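Local coordinates for outer membrane lipoprotein carrier protein LolA (Thermus thermophilus, PDB 2YZY), which is of unproven function but probably carries lipoproteins or other lipid-bearing molecules toward the outer membrane, as LolA relatives do, at residues P22-Q28 with L40-A46; R51-V55 with F67-E72; V115-E120 with W131-S137. All coordinates share one frame; numbering follows the deposited sequence.

Contact 1 (P22-Q28 with L40-A46); sequences PWQATVQ and LLARVYA
The indole of W23 lies over A46 like a lid: the methyl CB of A46 stands under one ring face, 3.6 Å from the centroid of the five-membered ring, a CH-pi contact shifted toward the rim at NE1 and CE2. With CG between the backbone N and the carbonyl carbon (chi1 58°), the indole swings across toward the partner strand, and its far corner CH2 meets V44 CG1 at 4.0 Å. V44 is thus a ridge between two neighbours, with CG1 beside the indole and CG2 against V27 CG2, 3.8 Å away. A25 and A42 are the low points of the same face, each a bare methyl among these larger groups.

The other face is more polar. Q24 sets its amide oxygen OE1 at the edge of the Y45 ring, near the ring plane and 3.3 Å from CE1, with amide and ring nearly perpendicular (82°). Farther along, L41 CD1 fills the notch between T26 CG2 and Q28 CB, 3.7 Å from the latter. Six backbone hydrogen bonds hold this antiparallel ladder in register through the pairs W23–A46, A25–V44 and V27–A42; the straightest, V27 N to A42 O, is 2.8 Å long.

The hairpin is flanked on both sides in the sheet. Strand 169-180 runs beside 22-28, shares backbone hydrogen bonds with it and supplies E177 to the T26 hydroxyl, while strand 52-59 borders 40-46 and brings F53 against V44.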
loop_
_atom_site.group_PDB
_atom_site.type_symbol
_atom_site.label_atom_id
_atom_site.label_comp_id
_atom_site.label_asym_id
_atom_site.label_seq_id
_atom_site.Cartn_x
_atom_site.Cartn_y
_atom_site.Cartn_z
ATOM N N PRO A 22 -4.797 12.271 -7.571
ATOM C CA PRO A 22 -3.431 11.854 -7.238
ATOM C C PRO A 22 -3.006 12.082 -5.792
ATOM O O PRO A 22 -3.347 13.091 -5.171
ATOM C CB PRO A 22 -2.571 12.656 -8.215
ATOM C CG PRO A 22 -3.486 12.881 -9.374
ATOM C CD PRO A 22 -4.795 13.204 -8.711
ATOM N N TRP A 23 -2.252 11.128 -5.262
ATOM C CA TRP A 23 -1.763 11.232 -3.899
ATOM C C TRP A 23 -0.498 10.411 -3.722
ATOM O O TRP A 23 -0.162 9.571 -4.556
ATOM C CB TRP A 23 -2.835 10.770 -2.895
ATOM C CG TRP A 23 -3.324 9.357 -3.091
ATOM C CD1 TRP A 23 -4.397 8.951 -3.835
ATOM C CD2 TRP A 23 -2.729 8.163 -2.562
ATOM N NE1 TRP A 23 -4.506 7.579 -3.805
ATOM C CE2 TRP A 23 -3.494 7.070 -3.033
ATOM C CE3 TRP A 23 -1.623 7.911 -1.738
ATOM C CZ2 TRP A 23 -3.185 5.745 -2.710
ATOM C CZ3 TRP A 23 -1.316 6.591 -1.417
ATOM C CH2 TRP A 23 -2.097 5.525 -1.906
ATOM N N GLN A 24 0.215 10.685 -2.637
ATOM C CA GLN A 24 1.425 9.954 -2.315
ATOM C C GLN A 24 1.475 9.792 -0.810
ATOM O O GLN A 24 0.803 10.525 -0.070
ATOM C CB GLN A 24 2.676 10.667 -2.860
ATOM C CG GLN A 24 2.825 12.142 -2.535
ATOM C CD GLN A 24 3.917 12.799 -3.378
ATOM O OE1 GLN A 24 3.913 12.696 -4.602
ATOM N NE2 GLN A 24 4.850 13.475 -2.726
ATOM N N ALA A 25 2.245 8.811 -0.353
ATOM C CA ALA A 25 2.335 8.544 1.070
ATOM C C ALA A 25 3.610 7.807 1.428
ATOM O O ALA A 25 4.360 7.363 0.559
ATOM C CB ALA A 25 1.129 7.718 1.512
ATOM N N THR A 26 3.849 7.701 2.728
ATOM C CA THR A 26 5.004 6.989 3.243
ATOM C C THR A 26 4.452 5.852 4.084
ATOM O O THR A 26 3.611 6.073 4.955
ATOM C CB THR A 26 5.869 7.898 4.126
ATOM O OG1 THR A 26 6.340 8.999 3.344
ATOM C CG2 THR A 26 7.064 7.120 4.699
ATOM N N VAL A 27 4.914 4.637 3.810
ATOM C CA VAL A 27 4.463 3.468 4.555
ATOM C C VAL A 27 5.640 2.937 5.360
ATOM O O VAL A 27 6.733 2.749 4.827
ATOM C CB VAL A 27 3.936 2.361 3.608
ATOM C CG1 VAL A 27 3.548 1.127 4.417
ATOM C CG2 VAL A 27 2.721 2.870 2.828
ATOM N N GLN A 28 5.416 2.716 6.649
ATOM C CA GLN A 28 6.460 2.218 7.532
ATOM C C GLN A 28 5.889 1.185 8.483
ATOM O O GLN A 28 4.772 1.329 8.973
ATOM C CB GLN A 28 7.063 3.374 8.334
ATOM C CG GLN A 28 8.115 2.947 9.346
ATOM C CD GLN A 28 8.710 4.124 10.094
ATOM O OE1 GLN A 28 7.987 4.932 10.679
ATOM N NE2 GLN A 28 10.034 4.224 10.085
ATOM N N LEU A 40 10.089 -2.294 7.235
ATOM C CA LEU A 40 9.753 -1.985 5.854
ATOM C C LEU A 40 9.478 -0.488 5.781
ATOM O O LEU A 40 8.764 0.065 6.620
ATOM C CB LEU A 40 8.505 -2.756 5.406
ATOM C CG LEU A 40 8.050 -2.507 3.963
ATOM C CD1 LEU A 40 9.063 -3.098 3.001
ATOM C CD2 LEU A 40 6.684 -3.134 3.732
ATOM N N LEU A 41 10.067 0.172 4.792
ATOM C CA LEU A 41 9.843 1.598 4.598
ATOM C C LEU A 41 9.739 1.826 3.103
ATOM O O LEU A 41 10.585 1.359 2.343
ATOM C CB LEU A 41 10.992 2.431 5.171
ATOM C CG LEU A 41 10.823 3.952 5.026
ATOM C CD1 LEU A 41 9.614 4.422 5.831
ATOM C CD2 LEU A 41 12.072 4.664 5.520
ATOM N N ALA A 42 8.702 2.536 2.677
ATOM C CA ALA A 42 8.526 2.788 1.258
ATOM C C ALA A 42 7.688 4.027 0.997
ATOM O O ALA A 42 6.950 4.490 1.863
ATOM C CB ALA A 42 7.862 1.582 0.608
ATOM N N ARG A 43 7.830 4.577 -0.202
ATOM C CA ARG A 43 7.022 5.721 -0.598
ATOM C C ARG A 43 6.045 5.163 -1.622
ATOM O O ARG A 43 6.402 4.307 -2.430
ATOM C CB ARG A 43 7.872 6.824 -1.230
ATOM C CG ARG A 43 8.776 7.569 -0.253
ATOM C CD ARG A 43 9.353 8.814 -0.920
ATOM N NE ARG A 43 10.196 9.610 -0.032
ATOM C CZ ARG A 43 11.517 9.488 0.064
ATOM N NH1 ARG A 43 12.166 8.596 -0.676
ATOM N NH2 ARG A 43 12.192 10.278 0.890
ATOM N N VAL A 44 4.807 5.637 -1.574
ATOM C CA VAL A 44 3.768 5.165 -2.482
ATOM C C VAL A 44 3.195 6.329 -3.289
ATOM O O VAL A 44 3.013 7.422 -2.764
ATOM C CB VAL A 44 2.645 4.474 -1.683
ATOM C CG1 VAL A 44 1.567 3.981 -2.615
ATOM C CG2 VAL A 44 3.227 3.319 -0.865
ATOM N N TYR A 45 2.918 6.078 -4.568
ATOM C CA TYR A 45 2.391 7.095 -5.475
ATOM C C TYR A 45 1.202 6.553 -6.238
ATOM O O TYR A 45 1.233 5.427 -6.731
ATOM C CB TYR A 45 3.472 7.509 -6.474
ATOM C CG TYR A 45 4.681 8.107 -5.811
ATOM C CD1 TYR A 45 4.772 9.481 -5.600
ATOM C CD2 TYR A 45 5.705 7.291 -5.323
ATOM C CE1 TYR A 45 5.846 10.032 -4.915
ATOM C CE2 TYR A 45 6.779 7.830 -4.633
ATOM C CZ TYR A 45 6.842 9.199 -4.432
ATOM O OH TYR A 45 7.897 9.730 -3.728
ATOM N N ALA A 46 0.161 7.371 -6.358
ATOM C CA ALA A 46 -1.037 6.946 -7.065
ATOM C C ALA A 46 -1.576 8.008 -8.009
ATOM O O ALA A 46 -1.705 9.173 -7.643
ATOM C CB ALA A 46 -2.126 6.569 -6.058
#

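Contact 2 (R51-V55 with F67-E72); sequences RLFRV and FTVITE
R54 and F67 stack across the two strands: the guanidinium lies almost flat on the phenyl ring, planes 19° apart and centres 3.9 Å from each other. NH2 stands over the middle of the ring, and CZ is 3.8 Å from its centroid, close to the ring normal, so the pair is also a cation-pi contact. The arginine gets there fully stretched, CG opposite the backbone N (chi1 -176°) and the chain straight as far as NE. At its end, R54 NH1 lies 3.6 Å from V69 CG2.

On the reverse face, F53 and I70 run side by side in the same direction, with F53 CD2 and I70 CD1 4.0 Å apart. They form an antiparallel hydrogen-bonded pair, in which I70 N meets F53 O at 2.7 Å in a nearly straight bond (175°). V55 and T68 make the second such pair. Beyond the strand end, a water bridges R51 O and E72 N, while the charged ends of R51 and E72 are near each other without a salt bridge.

F53, V55 and I70 make their face mainly apolar, with the T68 hydroxyl bonded to N77, whereas R54 carries a buried charge on the other. That charge is met from several directions: F67 covers one face of the guanidinium, E56 makes a salt bridge with NE, and the carbonyls of L188 and R190 accept bonds from NH1. These partners would balance and orient the charge, fix the rotation of the guanidinium, and tie the hairpin to the chain segment around helix 185-188.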
loop_
_atom_site.group_PDB
_atom_site.type_symbol
_atom_site.label_atom_id
_atom_site.label_comp_id
_atom_site.label_asym_id
_atom_site.label_seq_id
_atom_site.Cartn_x
_atom_site.Cartn_y
_atom_site.Cartn_z
ATOM N N ARG A 51 -4.781 4.902 -13.799
ATOM C CA ARG A 51 -4.640 3.547 -13.279
ATOM C C ARG A 51 -3.167 3.199 -13.093
ATOM O O ARG A 51 -2.736 2.093 -13.414
ATOM C CB ARG A 51 -5.298 2.529 -14.218
ATOM C CG ARG A 51 -6.817 2.590 -14.249
ATOM C CD ARG A 51 -7.391 1.370 -14.962
ATOM N NE ARG A 51 -8.850 1.330 -14.913
ATOM C CZ ARG A 51 -9.645 2.200 -15.527
ATOM N NH1 ARG A 51 -9.123 3.188 -16.241
ATOM N NH2 ARG A 51 -10.962 2.082 -15.426
ATOM N N LEU A 52 -2.406 4.156 -12.572
ATOM C CA LEU A 52 -0.980 3.976 -12.329
ATOM C C LEU A 52 -0.682 4.030 -10.837
ATOM O O LEU A 52 -1.213 4.872 -10.119
ATOM C CB LEU A 52 -0.169 5.062 -13.037
ATOM C CG LEU A 52 -0.131 5.096 -14.563
ATOM C CD1 LEU A 52 0.833 6.195 -15.001
ATOM C CD2 LEU A 52 0.322 3.751 -15.112
ATOM N N PHE A 53 0.191 3.137 -10.385
ATOM C CA PHE A 53 0.567 3.054 -8.976
ATOM C C PHE A 53 2.065 2.745 -8.934
ATOM O O PHE A 53 2.555 1.954 -9.735
ATOM C CB PHE A 53 -0.221 1.914 -8.324
ATOM C CG PHE A 53 -0.224 1.933 -6.823
ATOM C CD1 PHE A 53 -0.922 2.914 -6.127
ATOM C CD2 PHE A 53 0.417 0.928 -6.104
ATOM C CE1 PHE A 53 -0.988 2.891 -4.737
ATOM C CE2 PHE A 53 0.358 0.894 -4.714
ATOM C CZ PHE A 53 -0.346 1.875 -4.030
ATOM N N ARG A 54 2.796 3.371 -8.015
ATOM C CA ARG A 54 4.231 3.120 -7.902
ATOM C C ARG A 54 4.628 3.037 -6.438
ATOM O O ARG A 54 4.187 3.843 -5.627
ATOM C CB ARG A 54 5.040 4.233 -8.591
ATOM C CG ARG A 54 6.565 4.009 -8.599
ATOM C CD ARG A 54 7.279 5.126 -9.359
ATOM N NE ARG A 54 8.739 5.024 -9.314
ATOM C CZ ARG A 54 9.509 4.745 -10.363
ATOM N NH1 ARG A 54 8.969 4.524 -11.558
ATOM N NH2 ARG A 54 10.828 4.723 -10.226
ATOM N N VAL A 55 5.439 2.040 -6.105
ATOM C CA VAL A 55 5.911 1.863 -4.737
ATOM C C VAL A 55 7.434 1.846 -4.792
ATOM O O VAL A 55 8.027 1.108 -5.584
ATOM C CB VAL A 55 5.402 0.539 -4.131
ATOM C CG1 VAL A 55 5.920 0.391 -2.701
ATOM C CG2 VAL A 55 3.872 0.510 -4.163
ATOM N N PHE A 67 11.706 -0.736 -6.808
ATOM C CA PHE A 67 10.432 -0.064 -6.977
ATOM C C PHE A 67 9.525 -0.943 -7.811
ATOM O O PHE A 67 9.985 -1.831 -8.542
ATOM C CB PHE A 67 10.591 1.350 -7.584
ATOM C CG PHE A 67 11.061 1.378 -9.013
ATOM C CD1 PHE A 67 10.171 1.161 -10.066
ATOM C CD2 PHE A 67 12.387 1.675 -9.307
ATOM C CE1 PHE A 67 10.601 1.245 -11.391
ATOM C CE2 PHE A 67 12.829 1.760 -10.632
ATOM C CZ PHE A 67 11.930 1.544 -11.674
ATOM N N THR A 68 8.229 -0.723 -7.654
ATOM C CA THR A 68 7.227 -1.478 -8.382
ATOM C C THR A 68 6.290 -0.501 -9.066
ATOM O O THR A 68 5.840 0.469 -8.457
ATOM C CB THR A 68 6.395 -2.355 -7.433
ATOM O OG1 THR A 68 7.253 -3.283 -6.764
ATOM C CG2 THR A 68 5.329 -3.119 -8.208
ATOM N N VAL A 69 6.013 -0.740 -10.342
ATOM C CA VAL A 69 5.093 0.112 -11.078
ATOM C C VAL A 69 3.934 -0.781 -11.493
ATOM O O VAL A 69 4.138 -1.841 -12.086
ATOM C CB VAL A 69 5.739 0.722 -12.336
ATOM C CG1 VAL A 69 4.703 1.556 -13.095
ATOM C CG2 VAL A 69 6.911 1.600 -11.940
ATOM N N ILE A 70 2.719 -0.368 -11.155
ATOM C CA ILE A 70 1.551 -1.161 -11.507
ATOM C C ILE A 70 0.647 -0.392 -12.455
ATOM O O ILE A 70 0.364 0.788 -12.249
ATOM C CB ILE A 70 0.742 -1.559 -10.251
ATOM C CG1 ILE A 70 1.635 -2.337 -9.283
ATOM C CG2 ILE A 70 -0.456 -2.418 -10.652
ATOM C CD1 ILE A 70 0.992 -2.620 -7.948
ATOM N N THR A 71 0.219 -1.069 -13.512
ATOM C CA THR A 71 -0.679 -0.480 -14.493
ATOM C C THR A 71 -1.827 -1.465 -14.646
ATOM O O THR A 71 -1.803 -2.544 -14.053
ATOM C CB THR A 71 0.006 -0.292 -15.860
ATOM O OG1 THR A 71 0.349 -1.572 -16.406
ATOM C CG2 THR A 71 1.269 0.543 -15.711
ATOM N N GLU A 72 -2.837 -1.102 -15.427
ATOM C CA GLU A 72 -3.964 -1.999 -15.624
ATOM C C GLU A 72 -3.501 -3.214 -16.419
ATOM O O GLU A 72 -4.007 -4.321 -16.235
ATOM C CB GLU A 72 -5.090 -1.297 -16.387
ATOM C CG GLU A 72 -4.744 -0.948 -17.827
ATOM C CD GLU A 72 -5.963 -0.560 -18.642
ATOM O OE1 GLU A 72 -5.804 -0.244 -19.841
ATOM O OE2 GLU A 72 -7.083 -0.574 -18.086
HETATM O O HOH W 1 -2.784 1.786 -16.588
#

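Contact 3 (V115-E120 with W131-S137); sequences VDLRLE and WKLVGRS. With MPD ((4S)-2-methyl-2,4-pentanediol), chain C.
The ammonium nitrogen of K132 is gripped by three oxygens. E120 OE1 meets K132 NZ at 2.8 Å in a salt bridge, approached on its syn side and 26° out of the carboxylate plane. A bound 2-methyl-2,4-pentanediol supplies the other two acceptors, its O2 lying 2.8 Å and its O4 3.0 Å from K132 NZ. The diol, probably from the crystallisation liquor, returns a bond from O4 to E120 OE2 at 2.7 Å and so closes a small polar ring. Both side chains are extended and lie alongside each other, K132 with CG opposite its backbone N (chi1 176°), which brings their charged ends together. V134 CG2 packs on E120 CB beside this group.

Toward the other face, L119 CD1 touches L133 CD2 at 3.6 Å and also reaches the W131 side chain. R118 and V134 exchange two backbone bonds, and E120 N adds a third to K132 O. Farther along, V115 CG1 presses on the backbone of G135, 3.6 Å from its carbonyl carbon. D116, at the centre of an inverse gamma turn, holds R118 NE in a salt bridge.

Within this chain strand 116-125 is outermost; the hairpin continues through 128-136 to strand 145-151, whose E147 also binds the diol. Helix 7-18 packs on the apolar face, where I11 touches L119, W131 and L133.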
loop_
_atom_site.group_PDB
_atom_site.type_symbol
_atom_site.label_atom_id
_atom_site.label_comp_id
_atom_site.label_asym_id
_atom_site.label_seq_id
_atom_site.Cartn_x
_atom_site.Cartn_y
_atom_site.Cartn_z
ATOM N N VAL A 115 -10.604 -10.182 1.789
ATOM C CA VAL A 115 -10.933 -10.495 3.174
ATOM C C VAL A 115 -12.356 -10.057 3.498
ATOM O O VAL A 115 -12.805 -8.997 3.060
ATOM C CB VAL A 115 -9.967 -9.788 4.151
ATOM C CG1 VAL A 115 -10.342 -10.119 5.589
ATOM C CG2 VAL A 115 -8.538 -10.214 3.865
ATOM N N ASP A 116 -13.064 -10.882 4.263
ATOM C CA ASP A 116 -14.432 -10.571 4.652
ATOM C C ASP A 116 -14.385 -9.537 5.772
ATOM O O ASP A 116 -14.577 -9.864 6.944
ATOM C CB ASP A 116 -15.146 -11.838 5.131
ATOM C CG ASP A 116 -16.610 -11.600 5.444
ATOM O OD1 ASP A 116 -16.902 -10.815 6.371
ATOM O OD2 ASP A 116 -17.470 -12.197 4.763
ATOM N N LEU A 117 -14.121 -8.290 5.400
ATOM C CA LEU A 117 -14.027 -7.202 6.365
ATOM C C LEU A 117 -15.368 -6.785 6.948
ATOM O O LEU A 117 -16.382 -6.737 6.249
ATOM C CB LEU A 117 -13.354 -5.986 5.724
ATOM C CG LEU A 117 -11.870 -6.127 5.381
ATOM C CD1 LEU A 117 -11.395 -4.881 4.650
ATOM C CD2 LEU A 117 -11.069 -6.338 6.658
ATOM N N ARG A 118 -15.353 -6.476 8.239
ATOM C CA ARG A 118 -16.541 -6.045 8.961
ATOM C C ARG A 118 -16.149 -4.879 9.865
ATOM O O ARG A 118 -15.036 -4.843 10.392
ATOM C CB ARG A 118 -17.079 -7.186 9.825
ATOM C CG ARG A 118 -17.384 -8.468 9.069
ATOM C CD ARG A 118 -18.615 -8.326 8.192
ATOM N NE ARG A 118 -18.942 -9.580 7.518
ATOM C CZ ARG A 118 -19.226 -10.717 8.148
ATOM N NH1 ARG A 118 -19.225 -10.765 9.474
ATOM N NH2 ARG A 118 -19.506 -11.809 7.451
ATOM N N LEU A 119 -17.058 -3.928 10.040
ATOM C CA LEU A 119 -16.786 -2.785 10.902
ATOM C C LEU A 119 -16.945 -3.192 12.361
ATOM O O LEU A 119 -18.027 -3.607 12.782
ATOM C CB LEU A 119 -17.747 -1.635 10.590
ATOM C CG LEU A 119 -17.682 -0.440 11.546
ATOM C CD1 LEU A 119 -16.309 0.223 11.458
ATOM C CD2 LEU A 119 -18.778 0.557 11.194
ATOM N N GLU A 120 -15.870 -3.087 13.137
ATOM C CA GLU A 120 -15.950 -3.445 14.547
ATOM C C GLU A 120 -16.332 -2.231 15.383
ATOM O O GLU A 120 -17.065 -2.346 16.366
ATOM C CB GLU A 120 -14.621 -4.004 15.055
ATOM C CG GLU A 120 -14.742 -4.586 16.455
ATOM C CD GLU A 120 -13.415 -4.993 17.045
ATOM O OE1 GLU A 120 -12.617 -4.094 17.377
ATOM O OE2 GLU A 120 -13.172 -6.211 17.173
ATOM N N TRP A 131 -12.008 4.360 11.915
ATOM C CA TRP A 131 -12.845 3.172 11.953
ATOM C C TRP A 131 -11.901 1.981 11.985
ATOM O O TRP A 131 -10.882 1.976 11.291
ATOM C CB TRP A 131 -13.699 3.054 10.691
ATOM C CG TRP A 131 -14.827 4.020 10.588
ATOM C CD1 TRP A 131 -15.918 4.103 11.407
ATOM C CD2 TRP A 131 -15.014 5.007 9.567
ATOM N NE1 TRP A 131 -16.775 5.076 10.955
ATOM C CE2 TRP A 131 -16.247 5.648 9.827
ATOM C CE3 TRP A 131 -14.262 5.410 8.455
ATOM C CZ2 TRP A 131 -16.746 6.672 9.014
ATOM C CZ3 TRP A 131 -14.760 6.430 7.645
ATOM C CH2 TRP A 131 -15.991 7.048 7.933
ATOM N N LYS A 132 -12.227 0.983 12.797
ATOM C CA LYS A 132 -11.420 -0.227 12.863
ATOM C C LYS A 132 -12.209 -1.336 12.178
ATOM O O LYS A 132 -13.273 -1.734 12.657
ATOM C CB LYS A 132 -11.132 -0.639 14.312
ATOM C CG LYS A 132 -10.368 -1.968 14.420
ATOM C CD LYS A 132 -10.296 -2.480 15.859
ATOM C CE LYS A 132 -9.588 -3.828 15.933
ATOM N NZ LYS A 132 -9.833 -4.514 17.240
ATOM N N LEU A 133 -11.704 -1.812 11.046
ATOM C CA LEU A 133 -12.362 -2.889 10.321
ATOM C C LEU A 133 -11.609 -4.177 10.619
ATOM O O LEU A 133 -10.384 -4.177 10.740
ATOM C CB LEU A 133 -12.344 -2.621 8.814
ATOM C CG LEU A 133 -12.928 -1.302 8.301
ATOM C CD1 LEU A 133 -12.834 -1.278 6.777
ATOM C CD2 LEU A 133 -14.373 -1.155 8.747
ATOM N N VAL A 134 -12.342 -5.276 10.751
ATOM C CA VAL A 134 -11.723 -6.559 11.037
ATOM C C VAL A 134 -12.280 -7.627 10.109
ATOM O O VAL A 134 -13.431 -7.551 9.686
ATOM C CB VAL A 134 -11.955 -6.974 12.511
ATOM C CG1 VAL A 134 -11.267 -5.986 13.437
ATOM C CG2 VAL A 134 -13.443 -7.021 12.818
ATOM N N GLY A 135 -11.455 -8.617 9.789
ATOM C CA GLY A 135 -11.900 -9.681 8.907
ATOM C C GLY A 135 -11.053 -10.931 9.023
ATOM O O GLY A 135 -9.851 -10.857 9.271
ATOM N N ARG A 136 -11.686 -12.085 8.845
ATOM C CA ARG A 136 -10.984 -13.358 8.928
ATOM C C ARG A 136 -10.528 -13.783 7.538
ATOM O O ARG A 136 -11.139 -13.412 6.537
ATOM C CB ARG A 136 -11.908 -14.425 9.520
ATOM C CG ARG A 136 -11.212 -15.727 9.873
ATOM C CD ARG A 136 -12.186 -16.771 10.414
ATOM N NE ARG A 136 -12.947 -16.292 11.568
ATOM C CZ ARG A 136 -14.058 -15.565 11.488
ATOM N NH1 ARG A 136 -14.554 -15.226 10.306
ATOM N NH2 ARG A 136 -14.673 -15.174 12.596
ATOM N N SER A 137 -9.449 -14.559 7.487
ATOM C CA SER A 137 -8.896 -15.048 6.228
ATOM C C SER A 137 -8.396 -13.917 5.340
ATOM O O SER A 137 -7.223 -13.985 4.919
ATOM C CB SER A 137 -9.942 -15.873 5.472
ATOM O OG SER A 137 -10.299 -17.029 6.206
HETATM C C1 MPD C . -7.893 -9.198 17.242
HETATM C C2 MPD C . -8.940 -8.414 16.444
HETATM O O2 MPD C . -8.667 -7.014 16.537
HETATM C CM MPD C . -8.897 -8.849 14.981
HETATM C C3 MPD C . -10.335 -8.690 17.010
HETATM C C4 MPD C . -10.822 -8.385 18.430
HETATM O O4 MPD C . -10.963 -6.972 18.599
HETATM C C5 MPD C . -12.166 -9.072 18.671
#

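From the N terminus, the chain leaves helix 7-18 and contact 1 closes the first hairpin, joining strands 23-30 and 39-47. Contact 2 follows at once with the next hairpin, 52-59 with 67-70; strand 52-59 lies beside 39-47, so the two contacts touch, with Y45 N probably bonded to R54 O and A46 CB beside F53 CD1. Contact 3 closes a later hairpin, on the far side of the chain's centre from contact 2, its centre about 26 Å from that one and about 23 Å from that of contact 1. The three are in series, none nested or crossed. Strand 169-180, returning beside 23-30, links the late hairpins to the early ones.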